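Local coordinates for protein glycerophosphodiester phosphodiesterase (PDB 3CH0) that belongs to the glycerophosphoryl diester phosphodiesterase family, whose members are built on a TIM-barrel fold of parallel strands and surrounding helices, at residues A[18-23]-A[265-270]; A[42-47]-A[115-120]; A[56-61]-A[145-150]; A[63-66]-A[72-75]; A[182-187]-A[191-196]. All blocks are in the same frame, centred on the assembly; numbering follows the deposited sequence.

Contact 1: residues A[18-23]-A[265-270]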
# COMPACT_ATOMS: atom_id res chain seq x y z
N ARG A 18 -2.29 1.75 -9.87
CA ARG A 18 -1.32 2.72 -10.47
C ARG A 18 -1.06 2.56 -11.95
O ARG A 18 -0.83 3.55 -12.66
CB ARG A 18 0.02 2.68 -9.72
CG ARG A 18 1.15 3.48 -10.38
CD ARG A 18 2.39 3.51 -9.48
NE ARG A 18 2.94 2.17 -9.24
CZ ARG A 18 4.21 1.91 -8.90
NH1 ARG A 18 5.05 2.89 -8.68
NH2 ARG A 18 4.61 0.65 -8.80
N GLY A 19 -1.09 1.33 -12.45
CA GLY A 19 -0.87 1.15 -13.90
C GLY A 19 -1.97 1.78 -14.75
O GLY A 19 -1.73 2.10 -15.93
N LEU A 20 -3.17 1.92 -14.18
CA LEU A 20 -4.33 2.37 -14.93
C LEU A 20 -4.70 3.81 -14.69
O LEU A 20 -5.18 4.52 -15.59
CB LEU A 20 -5.54 1.51 -14.54
CG LEU A 20 -5.34 -0.03 -14.67
CD1 LEU A 20 -6.61 -0.80 -14.24
CD2 LEU A 20 -4.86 -0.44 -16.07
N LEU A 21 -4.53 4.27 -13.44
CA LEU A 21 -5.00 5.57 -12.99
C LEU A 21 -4.01 6.14 -11.99
O LEU A 21 -3.26 5.37 -11.39
CB LEU A 21 -6.37 5.44 -12.33
CG LEU A 21 -7.60 5.35 -13.26
CD1 LEU A 21 -8.83 4.97 -12.46
CD2 LEU A 21 -7.80 6.74 -13.93
N PRO A 22 -4.03 7.47 -11.78
CA PRO A 22 -3.12 8.07 -10.79
C PRO A 22 -3.14 7.33 -9.46
O PRO A 22 -4.19 7.01 -8.90
CB PRO A 22 -3.63 9.49 -10.68
CG PRO A 22 -4.16 9.80 -12.08
CD PRO A 22 -4.86 8.51 -12.45
N GLU A 23 -1.95 6.96 -9.00
CA GLU A 23 -1.87 6.10 -7.82
C GLU A 23 -2.51 6.69 -6.57
O GLU A 23 -2.44 7.91 -6.33
CB GLU A 23 -0.40 5.87 -7.51
CG GLU A 23 0.41 7.05 -7.00
CD GLU A 23 1.89 6.78 -7.04
OE1 GLU A 23 2.39 6.66 -8.17
OE2 GLU A 23 2.53 6.84 -5.94
N TYR A 265 -1.60 -3.51 -12.18
CA TYR A 265 -2.54 -3.83 -13.25
C TYR A 265 -3.53 -4.92 -12.83
O TYR A 265 -3.54 -6.06 -13.35
CB TYR A 265 -1.73 -4.25 -14.49
CG TYR A 265 -0.84 -3.19 -15.05
CD1 TYR A 265 -1.35 -2.21 -15.90
CD2 TYR A 265 0.47 -3.15 -14.72
CE1 TYR A 265 -0.54 -1.24 -16.45
CE2 TYR A 265 1.30 -2.15 -15.20
CZ TYR A 265 0.80 -1.23 -16.10
OH TYR A 265 1.64 -0.26 -16.57
N PRO A 266 -4.41 -4.60 -11.86
CA PRO A 266 -5.34 -5.61 -11.37
C PRO A 266 -6.32 -6.09 -12.47
O PRO A 266 -6.85 -7.19 -12.36
CB PRO A 266 -6.02 -4.95 -10.19
CG PRO A 266 -5.94 -3.48 -10.46
CD PRO A 266 -4.57 -3.33 -11.13
N ASP A 267 -6.48 -5.30 -13.53
CA ASP A 267 -7.23 -5.72 -14.71
C ASP A 267 -6.72 -7.04 -15.35
O ASP A 267 -7.49 -7.76 -16.03
CB ASP A 267 -7.29 -4.57 -15.74
CG ASP A 267 -5.93 -4.09 -16.19
OD1 ASP A 267 -5.04 -3.92 -15.36
OD2 ASP A 267 -5.77 -3.77 -17.40
N LEU A 268 -5.45 -7.38 -15.12
CA LEU A 268 -4.91 -8.66 -15.61
C LEU A 268 -5.77 -9.85 -15.18
O LEU A 268 -5.90 -10.82 -15.91
CB LEU A 268 -3.45 -8.86 -15.17
CG LEU A 268 -2.42 -7.94 -15.88
CD1 LEU A 268 -1.08 -7.92 -15.21
CD2 LEU A 268 -2.26 -8.30 -17.36
N PHE A 269 -6.36 -9.76 -14.00
CA PHE A 269 -7.10 -10.87 -13.44
C PHE A 269 -8.49 -10.99 -14.03
O PHE A 269 -9.11 -12.00 -13.80
CB PHE A 269 -7.20 -10.73 -11.92
CG PHE A 269 -5.92 -11.06 -11.21
CD1 PHE A 269 -5.59 -12.36 -10.91
CD2 PHE A 269 -5.01 -10.08 -10.88
CE1 PHE A 269 -4.44 -12.67 -10.24
CE2 PHE A 269 -3.86 -10.39 -10.21
CZ PHE A 269 -3.56 -11.65 -9.90
N PHE A 270 -8.99 -9.95 -14.69
CA PHE A 270 -10.37 -9.90 -15.18
C PHE A 270 -10.42 -9.87 -16.73
O PHE A 270 -11.49 -9.96 -17.30
CB PHE A 270 -11.09 -8.72 -14.55
CG PHE A 270 -11.00 -8.74 -13.06
CD1 PHE A 270 -11.79 -9.61 -12.32
CD2 PHE A 270 -10.03 -8.01 -12.40
CE1 PHE A 270 -11.67 -9.69 -10.93
CE2 PHE A 270 -9.93 -8.07 -11.01
CZ PHE A 270 -10.73 -8.93 -10.28
O HOH W 1 0.55 2.14 -17.43

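Contact 2: residues A[42-47]-A[115-120]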
# COMPACT_ATOMS: atom_id res chain seq x y z
N PHE A 42 -2.57 0.40 -0.41
CA PHE A 42 -2.32 1.82 -0.42
C PHE A 42 -1.36 2.16 0.70
O PHE A 42 -1.03 1.33 1.52
CB PHE A 42 -3.61 2.63 -0.25
CG PHE A 42 -4.42 2.17 0.93
CD1 PHE A 42 -5.32 1.13 0.81
CD2 PHE A 42 -4.27 2.78 2.20
CE1 PHE A 42 -6.00 0.65 1.88
CE2 PHE A 42 -4.94 2.29 3.30
CZ PHE A 42 -5.81 1.24 3.14
N ASP A 43 -0.91 3.41 0.72
CA ASP A 43 0.17 3.92 1.57
C ASP A 43 -0.35 5.08 2.37
O ASP A 43 -1.18 5.85 1.89
CB ASP A 43 1.24 4.41 0.64
CG ASP A 43 1.67 3.37 -0.35
OD1 ASP A 43 2.19 2.35 0.10
OD2 ASP A 43 1.59 3.57 -1.59
N LEU A 44 0.12 5.20 3.62
CA LEU A 44 -0.35 6.21 4.55
C LEU A 44 0.78 7.01 5.15
O LEU A 44 1.84 6.47 5.55
CB LEU A 44 -1.15 5.59 5.69
CG LEU A 44 -2.31 4.66 5.29
CD1 LEU A 44 -2.92 3.89 6.47
CD2 LEU A 44 -3.38 5.48 4.57
N VAL A 45 0.53 8.32 5.18
CA VAL A 45 1.41 9.32 5.81
C VAL A 45 0.53 10.28 6.62
O VAL A 45 -0.69 10.11 6.65
CB VAL A 45 2.33 10.01 4.83
CG1 VAL A 45 3.08 8.98 3.93
CG2 VAL A 45 1.49 11.04 3.98
N ILE A 46 1.18 11.19 7.36
CA ILE A 46 0.51 12.14 8.26
C ILE A 46 0.83 13.59 7.87
O ILE A 46 1.96 13.90 7.56
CB ILE A 46 0.97 11.92 9.71
CG1 ILE A 46 0.85 10.42 10.10
CG2 ILE A 46 0.12 12.77 10.70
CD1 ILE A 46 -0.53 9.80 10.04
N SER A 47 -0.22 14.42 7.81
CA SER A 47 -0.06 15.84 7.56
C SER A 47 0.38 16.53 8.86
O SER A 47 0.30 15.96 9.95
CB SER A 47 -1.39 16.47 7.12
OG SER A 47 -2.38 16.38 8.15
N PRO A 115 -6.05 11.99 -1.26
CA PRO A 115 -7.23 11.98 -0.37
C PRO A 115 -6.85 11.66 1.07
O PRO A 115 -5.81 11.06 1.35
CB PRO A 115 -8.09 10.87 -0.97
CG PRO A 115 -7.03 9.86 -1.46
CD PRO A 115 -5.87 10.68 -1.94
N LEU A 116 -7.74 11.98 1.99
CA LEU A 116 -7.66 11.47 3.32
C LEU A 116 -7.97 9.96 3.31
O LEU A 116 -8.84 9.42 2.56
CB LEU A 116 -8.69 12.16 4.22
CG LEU A 116 -8.46 13.64 4.45
CD1 LEU A 116 -9.72 14.28 5.02
CD2 LEU A 116 -7.29 13.86 5.39
N PHE A 117 -7.32 9.26 4.24
CA PHE A 117 -7.61 7.88 4.52
C PHE A 117 -9.13 7.69 4.80
O PHE A 117 -9.77 6.77 4.32
CB PHE A 117 -6.77 7.43 5.73
CG PHE A 117 -6.90 5.98 6.16
CD1 PHE A 117 -7.12 4.92 5.31
CD2 PHE A 117 -6.69 5.67 7.51
CE1 PHE A 117 -7.16 3.61 5.80
CE2 PHE A 117 -6.70 4.36 7.99
CZ PHE A 117 -6.96 3.35 7.14
N ARG A 118 -9.69 8.60 5.59
CA ARG A 118 -11.11 8.55 5.91
C ARG A 118 -11.98 8.56 4.63
O ARG A 118 -12.98 7.87 4.60
CB ARG A 118 -11.50 9.71 6.84
CG ARG A 118 -12.92 9.57 7.40
CD ARG A 118 -13.17 10.74 8.32
NE ARG A 118 -12.41 10.57 9.55
CZ ARG A 118 -12.41 11.44 10.56
NH1 ARG A 118 -13.18 12.54 10.55
NH2 ARG A 118 -11.65 11.18 11.61
N GLU A 119 -11.62 9.34 3.61
CA GLU A 119 -12.42 9.37 2.39
C GLU A 119 -12.32 8.06 1.66
O GLU A 119 -13.31 7.50 1.19
CB GLU A 119 -12.02 10.49 1.46
CG GLU A 119 -12.92 10.54 0.21
CD GLU A 119 -12.64 11.69 -0.72
OE1 GLU A 119 -11.66 12.44 -0.49
OE2 GLU A 119 -13.42 11.84 -1.71
N LEU A 120 -11.09 7.56 1.54
CA LEU A 120 -10.87 6.26 0.95
C LEU A 120 -11.81 5.23 1.60
O LEU A 120 -12.54 4.50 0.93
CB LEU A 120 -9.40 5.84 1.07
CG LEU A 120 -9.13 4.33 1.04
CD1 LEU A 120 -9.67 3.64 -0.21
CD2 LEU A 120 -7.62 4.11 1.17

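Contact 3: residues A[56-61]-A[145-150]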
# COMPACT_ATOMS: atom_id res chain seq x y z
N HIS A 56 2.11 7.58 -1.19
CA HIS A 56 3.28 6.68 -1.16
C HIS A 56 4.46 7.28 -0.43
O HIS A 56 5.26 6.56 0.19
CB HIS A 56 3.71 6.31 -2.58
CG HIS A 56 4.86 5.38 -2.61
ND1 HIS A 56 6.16 5.81 -2.81
CD2 HIS A 56 4.94 4.06 -2.33
CE1 HIS A 56 6.97 4.77 -2.71
NE2 HIS A 56 6.26 3.70 -2.40
N ASP A 57 4.63 8.59 -0.52
CA ASP A 57 5.77 9.32 0.08
C ASP A 57 5.26 10.38 1.01
O ASP A 57 4.13 10.87 0.91
CB ASP A 57 6.66 9.89 -1.01
CG ASP A 57 7.42 8.79 -1.74
OD1 ASP A 57 8.45 8.26 -1.20
OD2 ASP A 57 6.93 8.38 -2.81
N THR A 58 6.13 10.77 1.94
CA THR A 58 5.89 11.87 2.84
C THR A 58 6.13 13.24 2.18
O THR A 58 6.10 14.22 2.89
CB THR A 58 6.74 11.77 4.10
OG1 THR A 58 8.11 11.75 3.71
CG2 THR A 58 6.42 10.45 4.82
N PHE A 59 6.45 13.26 0.89
CA PHE A 59 6.68 14.48 0.13
C PHE A 59 5.91 14.31 -1.20
O PHE A 59 5.53 13.19 -1.60
CB PHE A 59 8.17 14.75 -0.15
CG PHE A 59 8.87 13.60 -0.80
CD1 PHE A 59 9.43 12.57 -0.05
CD2 PHE A 59 8.94 13.49 -2.17
CE1 PHE A 59 10.03 11.52 -0.68
CE2 PHE A 59 9.52 12.47 -2.76
CZ PHE A 59 10.09 11.44 -2.01
N PHE A 60 5.77 15.41 -1.93
CA PHE A 60 5.19 15.33 -3.29
C PHE A 60 6.21 14.89 -4.30
O PHE A 60 7.19 15.57 -4.53
CB PHE A 60 4.60 16.67 -3.74
CG PHE A 60 3.27 16.96 -3.14
CD1 PHE A 60 2.08 16.51 -3.76
CD2 PHE A 60 3.18 17.59 -1.89
CE1 PHE A 60 0.84 16.75 -3.17
CE2 PHE A 60 1.97 17.82 -1.31
CZ PHE A 60 0.76 17.39 -1.96
N HIS A 61 5.99 13.72 -4.89
CA HIS A 61 6.98 13.08 -5.71
C HIS A 61 6.99 13.67 -7.10
O HIS A 61 5.91 13.89 -7.73
CB HIS A 61 6.70 11.55 -5.78
CG HIS A 61 7.89 10.74 -6.19
ND1 HIS A 61 8.34 10.67 -7.48
CD2 HIS A 61 8.68 9.90 -5.47
CE1 HIS A 61 9.37 9.85 -7.54
NE2 HIS A 61 9.62 9.39 -6.33
N ASN A 145 9.95 12.52 13.41
CA ASN A 145 9.89 13.96 13.72
C ASN A 145 10.16 14.88 12.56
O ASN A 145 10.02 16.11 12.69
CB ASN A 145 10.86 14.36 14.88
CG ASN A 145 10.61 15.82 15.41
OD1 ASN A 145 9.58 16.09 15.97
ND2 ASN A 145 11.59 16.73 15.20
N ILE A 146 10.58 14.34 11.43
CA ILE A 146 10.94 15.16 10.26
C ILE A 146 9.90 14.90 9.17
O ILE A 146 9.29 15.86 8.67
CB ILE A 146 12.38 14.86 9.71
CG1 ILE A 146 13.43 15.17 10.78
CG2 ILE A 146 12.69 15.64 8.40
CD1 ILE A 146 14.85 14.73 10.37
N ASP A 147 9.72 13.64 8.81
CA ASP A 147 8.86 13.20 7.69
C ASP A 147 7.54 12.64 8.15
O ASP A 147 6.62 12.52 7.33
CB ASP A 147 9.59 12.19 6.88
CG ASP A 147 10.90 12.75 6.32
OD1 ASP A 147 10.89 13.91 5.86
OD2 ASP A 147 11.92 12.03 6.37
N HIS A 148 7.42 12.33 9.44
CA HIS A 148 6.22 11.76 10.00
C HIS A 148 6.40 11.72 11.53
O HIS A 148 7.51 11.96 12.01
CB HIS A 148 6.00 10.32 9.45
CG HIS A 148 7.22 9.47 9.56
ND1 HIS A 148 7.74 9.03 10.78
CD2 HIS A 148 8.03 8.98 8.60
CE1 HIS A 148 8.84 8.33 10.53
NE2 HIS A 148 9.05 8.30 9.22
N PRO A 149 5.34 11.41 12.27
CA PRO A 149 5.48 11.35 13.74
C PRO A 149 6.32 10.14 14.21
O PRO A 149 6.71 9.29 13.45
CB PRO A 149 4.04 11.17 14.21
CG PRO A 149 3.14 11.51 13.01
CD PRO A 149 3.95 11.16 11.82
N ASN A 150 6.53 10.12 15.51
CA ASN A 150 6.96 8.91 16.19
C ASN A 150 6.00 7.76 15.94
O ASN A 150 4.82 7.94 15.58
CB ASN A 150 7.11 9.20 17.71
CG ASN A 150 5.82 9.72 18.33
OD1 ASN A 150 5.37 10.81 17.96
ND2 ASN A 150 5.22 8.96 19.26
O HOH W 2 8.92 14.30 3.84

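Contact 4: residues A[63-66]-A[72-75]. With EDO (1,2-ethanediol), chain M.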
# COMPACT_ATOMS: atom_id res chain seq x y z
N GLU A 63 7.43 12.19 -9.93
CA GLU A 63 6.91 11.41 -10.99
C GLU A 63 5.45 11.71 -11.19
O GLU A 63 4.94 11.47 -12.30
CB GLU A 63 7.12 9.91 -10.76
CG GLU A 63 8.57 9.54 -10.94
CD GLU A 63 8.81 8.04 -10.83
OE1 GLU A 63 8.28 7.43 -9.87
OE2 GLU A 63 9.49 7.44 -11.70
N ILE A 64 4.80 12.21 -10.15
CA ILE A 64 3.34 12.34 -10.20
C ILE A 64 2.81 13.76 -10.08
O ILE A 64 1.60 14.00 -10.33
CB ILE A 64 2.66 11.43 -9.12
CG1 ILE A 64 2.99 11.91 -7.69
CG2 ILE A 64 3.06 9.96 -9.34
CD1 ILE A 64 2.21 11.17 -6.54
N THR A 65 3.67 14.68 -9.63
CA THR A 65 3.22 16.00 -9.17
C THR A 65 3.69 17.07 -10.17
O THR A 65 4.86 17.31 -10.34
CB THR A 65 3.75 16.37 -7.76
OG1 THR A 65 3.51 15.30 -6.83
CG2 THR A 65 3.05 17.62 -7.27
N MSE A 66 2.73 17.72 -10.83
CA MSE A 66 3.09 18.79 -11.77
C MSE A 66 3.80 19.97 -11.13
O MSE A 66 4.83 20.41 -11.64
CB MSE A 66 1.81 19.30 -12.47
CG MSE A 66 2.09 20.27 -13.60
SE MSE A 66 2.68 19.23 -15.07
CE MSE A 66 0.87 18.63 -15.40
N ASP A 72 7.73 23.79 -10.48
CA ASP A 72 7.94 22.52 -11.17
C ASP A 72 8.59 21.54 -10.17
O ASP A 72 9.65 21.83 -9.62
CB ASP A 72 8.89 22.75 -12.35
CG ASP A 72 9.17 21.49 -13.16
OD1 ASP A 72 8.55 20.43 -12.96
OD2 ASP A 72 10.08 21.55 -14.02
N VAL A 73 7.95 20.39 -9.95
CA VAL A 73 8.47 19.35 -9.05
C VAL A 73 9.44 18.43 -9.78
O VAL A 73 9.10 17.76 -10.75
CB VAL A 73 7.36 18.52 -8.38
CG1 VAL A 73 8.05 17.60 -7.28
CG2 VAL A 73 6.29 19.37 -7.76
N THR A 74 10.71 18.49 -9.36
CA THR A 74 11.77 17.67 -9.92
C THR A 74 12.41 16.80 -8.82
O THR A 74 12.11 16.97 -7.63
CB THR A 74 12.91 18.57 -10.48
OG1 THR A 74 13.45 19.31 -9.38
CG2 THR A 74 12.34 19.54 -11.56
N GLU A 75 13.30 15.91 -9.23
CA GLU A 75 14.13 15.16 -8.28
C GLU A 75 14.87 16.09 -7.33
O GLU A 75 14.98 15.83 -6.13
CB GLU A 75 15.12 14.28 -9.01
CG GLU A 75 14.46 13.12 -9.67
CD GLU A 75 15.43 12.26 -10.43
OE1 GLU A 75 15.93 12.72 -11.47
OE2 GLU A 75 15.66 11.12 -9.98
C1 EDO M . 5.28 22.84 -15.05
O1 EDO M . 5.03 22.47 -13.69
C2 EDO M . 5.28 24.37 -15.09
O2 EDO M . 6.30 24.94 -14.22
O HOH W 3 6.43 19.32 -13.21

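Contact 5: residues A[182-187]-A[191-196]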
# COMPACT_ATOMS: atom_id res chain seq x y z
N GLU A 182 5.95 -4.12 15.45
CA GLU A 182 5.99 -4.49 16.87
C GLU A 182 4.96 -3.71 17.67
O GLU A 182 4.27 -4.25 18.57
CB GLU A 182 7.38 -4.27 17.48
CG GLU A 182 8.45 -5.18 16.92
CD GLU A 182 8.38 -6.64 17.31
OE1 GLU A 182 7.54 -7.06 18.15
OE2 GLU A 182 9.23 -7.41 16.77
N TYR A 183 4.88 -2.41 17.41
CA TYR A 183 3.94 -1.52 18.11
C TYR A 183 2.51 -1.98 17.86
O TYR A 183 1.66 -2.12 18.77
CB TYR A 183 4.12 -0.08 17.67
CG TYR A 183 3.16 0.85 18.38
CD1 TYR A 183 3.47 1.32 19.63
CD2 TYR A 183 1.93 1.16 17.83
CE1 TYR A 183 2.60 2.15 20.32
CE2 TYR A 183 1.05 2.02 18.50
CZ TYR A 183 1.38 2.50 19.77
OH TYR A 183 0.54 3.34 20.49
N MSE A 184 2.18 -2.18 16.59
CA MSE A 184 0.85 -2.68 16.23
C MSE A 184 0.50 -4.00 16.88
O MSE A 184 -0.60 -4.19 17.41
CB MSE A 184 0.72 -2.88 14.72
CG MSE A 184 0.76 -1.64 13.88
SE MSE A 184 -0.80 -0.51 14.13
CE MSE A 184 -2.15 -1.76 13.60
N HIS A 185 1.45 -4.92 16.88
CA HIS A 185 1.21 -6.24 17.44
C HIS A 185 0.96 -6.18 18.91
O HIS A 185 0.07 -6.92 19.41
CB HIS A 185 2.41 -7.10 17.15
CG HIS A 185 2.29 -8.48 17.70
ND1 HIS A 185 1.39 -9.41 17.22
CD2 HIS A 185 3.01 -9.11 18.66
CE1 HIS A 185 1.54 -10.55 17.90
NE2 HIS A 185 2.54 -10.40 18.75
N SER A 186 1.67 -5.32 19.63
CA SER A 186 1.46 -5.27 21.08
C SER A 186 0.29 -4.39 21.52
O SER A 186 -0.30 -4.68 22.58
CB SER A 186 2.71 -4.82 21.79
OG SER A 186 2.96 -3.46 21.54
N GLN A 187 -0.03 -3.32 20.77
CA GLN A 187 -1.11 -2.43 21.12
C GLN A 187 -2.47 -2.79 20.51
O GLN A 187 -3.55 -2.57 21.13
CB GLN A 187 -0.75 -0.99 20.78
CG GLN A 187 0.51 -0.50 21.46
CD GLN A 187 0.54 -0.82 22.97
OE1 GLN A 187 -0.36 -0.41 23.72
NE2 GLN A 187 1.52 -1.60 23.40
N ILE A 191 -5.52 -6.51 14.66
CA ILE A 191 -5.34 -6.08 13.27
C ILE A 191 -4.23 -6.89 12.62
O ILE A 191 -3.13 -6.95 13.13
CB ILE A 191 -5.04 -4.60 13.18
CG1 ILE A 191 -6.21 -3.78 13.74
CG2 ILE A 191 -4.66 -4.20 11.70
CD1 ILE A 191 -5.87 -2.29 13.88
N LYS A 192 -4.58 -7.62 11.57
CA LYS A 192 -3.64 -8.47 10.84
C LYS A 192 -2.44 -7.64 10.35
O LYS A 192 -2.66 -6.51 9.93
CB LYS A 192 -4.27 -9.13 9.63
CG LYS A 192 -5.26 -10.24 9.95
CD LYS A 192 -5.79 -10.95 8.69
CE LYS A 192 -6.63 -10.03 7.77
NZ LYS A 192 -7.86 -9.51 8.40
N LEU A 193 -1.22 -8.19 10.43
CA LEU A 193 -0.04 -7.49 9.95
C LEU A 193 0.58 -8.21 8.78
O LEU A 193 0.65 -9.45 8.73
CB LEU A 193 0.95 -7.33 11.09
CG LEU A 193 0.46 -6.62 12.33
CD1 LEU A 193 1.60 -6.54 13.37
CD2 LEU A 193 -0.06 -5.21 12.00
N SER A 194 1.13 -7.40 7.86
CA SER A 194 1.94 -7.87 6.80
C SER A 194 3.36 -7.28 6.87
O SER A 194 3.56 -6.05 6.97
CB SER A 194 1.31 -7.46 5.46
OG SER A 194 2.21 -7.79 4.37
N TYR A 195 4.35 -8.18 6.80
CA TYR A 195 5.72 -7.82 6.87
C TYR A 195 6.33 -7.71 5.46
O TYR A 195 6.46 -8.68 4.72
CB TYR A 195 6.43 -8.97 7.63
CG TYR A 195 7.90 -8.90 7.82
CD1 TYR A 195 8.56 -7.68 7.99
CD2 TYR A 195 8.62 -10.07 8.02
CE1 TYR A 195 9.93 -7.63 8.25
CE2 TYR A 195 9.96 -10.05 8.28
CZ TYR A 195 10.62 -8.85 8.42
OH TYR A 195 11.98 -8.76 8.70
N LEU A 196 6.61 -6.46 5.11
CA LEU A 196 7.23 -6.13 3.85
C LEU A 196 8.73 -6.31 3.94
O LEU A 196 9.37 -5.83 4.87
CB LEU A 196 6.93 -4.69 3.44
CG LEU A 196 5.50 -4.39 3.05
CD1 LEU A 196 5.17 -2.89 2.99
CD2 LEU A 196 5.24 -5.05 1.69

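Contact 1: residues A[18-23]-A[265-270]
Gly19 lies over one face of the Tyr265 ring. Its CA is 3.8 Å from the ring centroid and 25° off the normal, a CH-pi contact displaced toward the CE1 side of the rim, where Gly19 CA and Tyr265 CE1 approach to 3.5 Å. The ring gets there because Tyr265 CG stands anti to its carbonyl carbon (chi1 -63°), which swings the phenol back over the 18-23 loop. At its far end a water joins the two segments, donating to Gly19 O at 2.7 Å and lying 2.8 Å from Tyr265 OH. Leu20 fills the other half of the contact. Its CD2 meets Tyr265 CD1 obliquely at 3.9 Å, and the same methyl is 3.6 Å from Asp267 OD1. Leu20 CD1 also sits beside that oxygen; the isopropyl fork and the carboxylate come from opposite directions, apolar against polar. Asp267 belongs to a short 3-10 segment, 266-269, that opens with the bond from Leu268 N to Tyr265 O at 2.9 Å. The contact brings the loop between strand 10-13 and helix 26-35 against the chain that leaves strand 260-263; Leu20 continues onto Lys31 and Leu35 of helix 26-35, while Phe269 packs on Ile11 of strand 10-13 and Ile250 of helix 247-256.

Contact 2: residues A[42-47]-A[115-120]
Leu120, the helix residue that lies over Phe42, has its N bonded to Leu116 O at 3.1 Å, and Glu119 N reaches the same oxygen at 3.0 Å in a weak bond. With Leu116 in the N-cap position, these bonds start the first turn of helix 117-127. That turn aims Phe117 and Leu120 at strand 39-46. Leu120 is modelled in two conformers; in the one described, CD2 lies over the centre of the Phe42 ring, 3.6 Å from its centroid and 4° off the normal, a detail the second conformer leaves less certain. The strand supplies two residues, Phe42 and Leu44, on the side facing the helix, an alternation proper to the layer between strands and outer helices in a TIM barrel. Phe42 and Phe117 meet obliquely, planes at 41°, with Phe42 CE2 and Phe117 CE1 3.6 Å apart. Phe117 extends toward the strand with CG anti to the backbone N (chi1 -178°). Leu44 then takes one face of the Phe117 ring: CD1 is 4.1 Å from the centroid, above its centre, while CD2 lies 3.9 Å from Phe117 CD1. The same Leu44 CD2 also sits at the edge of the Phe42 ring, in its plane. Val52 of strand 52-54 touches both Leu44 and Phe117, and Phe29 of helix 26-35 packs on Leu120.

Contact 3: residues A[56-61]-A[145-150]
Thr58 meets Asp147 with every atom of its side chain, the two side chains crossing at about a right angle. CB comes within 3.3 Å of Asp147 O, and from it the two branches part. The methyl CG2 is also 3.3 Å from Asp147 O and lies at the edge of the His148 imidazole, near its plane, 4.4 Å from His148 CD2. The hydroxyl turns the other way: with chi1 at 59°, OG1 sits between the backbone N and the carbonyl carbon and comes to 3.5 Å from Asp147 CB. A water 2.7 Å from Thr58 OG1 appears to donate to Asp147 OD1, though it has more acceptors in reach than protons. His148 is held on its far side by a straight bond, ND1 to Pro149 O at 2.9 Å (172°), in the ring plane, while its NE2 binds Thr140 N. Two loops thus meet largely backbone to side chain: in this TIM-barrel protein the beta-alpha loop from strand 132-137 to helix 151-164 packs against the loop after strand 52-54, a short strand antiparallel to 39-46.

Contact 4: residues A[63-66]-A[72-75]
Val73 and Thr65 form the tight, buried half of this contact, whereas Met66 and Asp72 face solvent. Val73 points at the other segment and sets CB 3.4 Å from Thr65 O. Its CG2 branch, placed beside the backbone N by a chi1 of -171°, lies 3.6 Å from the same carbonyl oxygen and 3.7 Å from Thr65 CG2. The two methyl groups meet where the side chains pass aslant. Thr65 O is also hydrogen-bonded by Lys99 NZ, and Thr65 OG1 turns back to His61 O, so both oxygens of Thr65 have partners, and the methyl meets Val73. On the other half the backbones stay close, but the side chains do not meet: Met66 O is 3.5 Å from Val73 N and 3.8 Å from Asp72 CA, and the side chain of Met66, a selenomethionine, points away, bent twice, and touches a crystal neighbour. A 1,2-ethanediol molecule rests here, its O1 giving a weak bond to Met66 O at 2.9 Å. A water modelled between Met66 O and Asp72 OD1 sits too close to both, so that bridge is doubtful. The segments adjoin the small antiparallel pair of strands 67-68 and 71-72, of which Asp72 is the last residue, in the long excursion between strand 52-54 and helix 88-91; Thr65 also packs on Phe60, and Asn77 ties down both Asp72 and Thr74.

Contact 5: residues A[182-187]-A[191-196]
Ile191, just ahead of strand 192-197, receives the end of the Met184 side chain: CE of this selenomethionine lies 3.8 Å from Ile191 CD1 and 4.0 Å from Ile191 CG2. The reach depends on two bends in the Met184 chain (chi2 -68°, chi3 -60°), which carry the methyl along the strand side of the helix. Lys192 points away from the helix, and its backbone pairs with Leu173 of strand 171-175. Leu193 points back toward the helix and meets it with both methyls. CD2 packs on Met184 CB at 3.7 Å, and CD1 lies alongside the next helix residue, 3.9 Å from His185 CB and equally far from His185 N. The geometry is that of a beta-alpha-beta unit, strand 171-175, helix 178-187 and strand 192-197, in the TIM-barrel fold: alternate residues of the returning strand face its own helix. Further along, Ser194 lies beside Thr172 and touches Val216 and Ser218 of strand 216-219. Tyr195 comes next, its OH bonded to Gln206 O. Outside the pair, Val159 of helix 151-164 packs on Met184, and Phe212 stacks on the His185 ring and also touches Leu193.

Contacts 2 to 5 all lie within the chain enclosed by contact 1, which joins the loops after the first and last strands of the sheet, 10-13 and 260-263. Contacts 2 and 3 are closely coupled, centres about 12 Å apart: Ile46 packs on Pro149 and Val45 CG1 lies 3.8 Å from Thr58 CG2. Contact 4 hangs beyond contact 3, joined through Phe60 and Val73, while contact 5 sits about 33 Å, centre to centre, from contact 4. Bound molecules, probably from the crystallisation liquor, suggest a pocket near contacts 1, 2 and 3: His56 NE2 bonds citric acid and Arg18 NH1 glycerol. Glu23 forms a salt bridge with Arg15, Asp43 a long, weak pair, and both pack on His56.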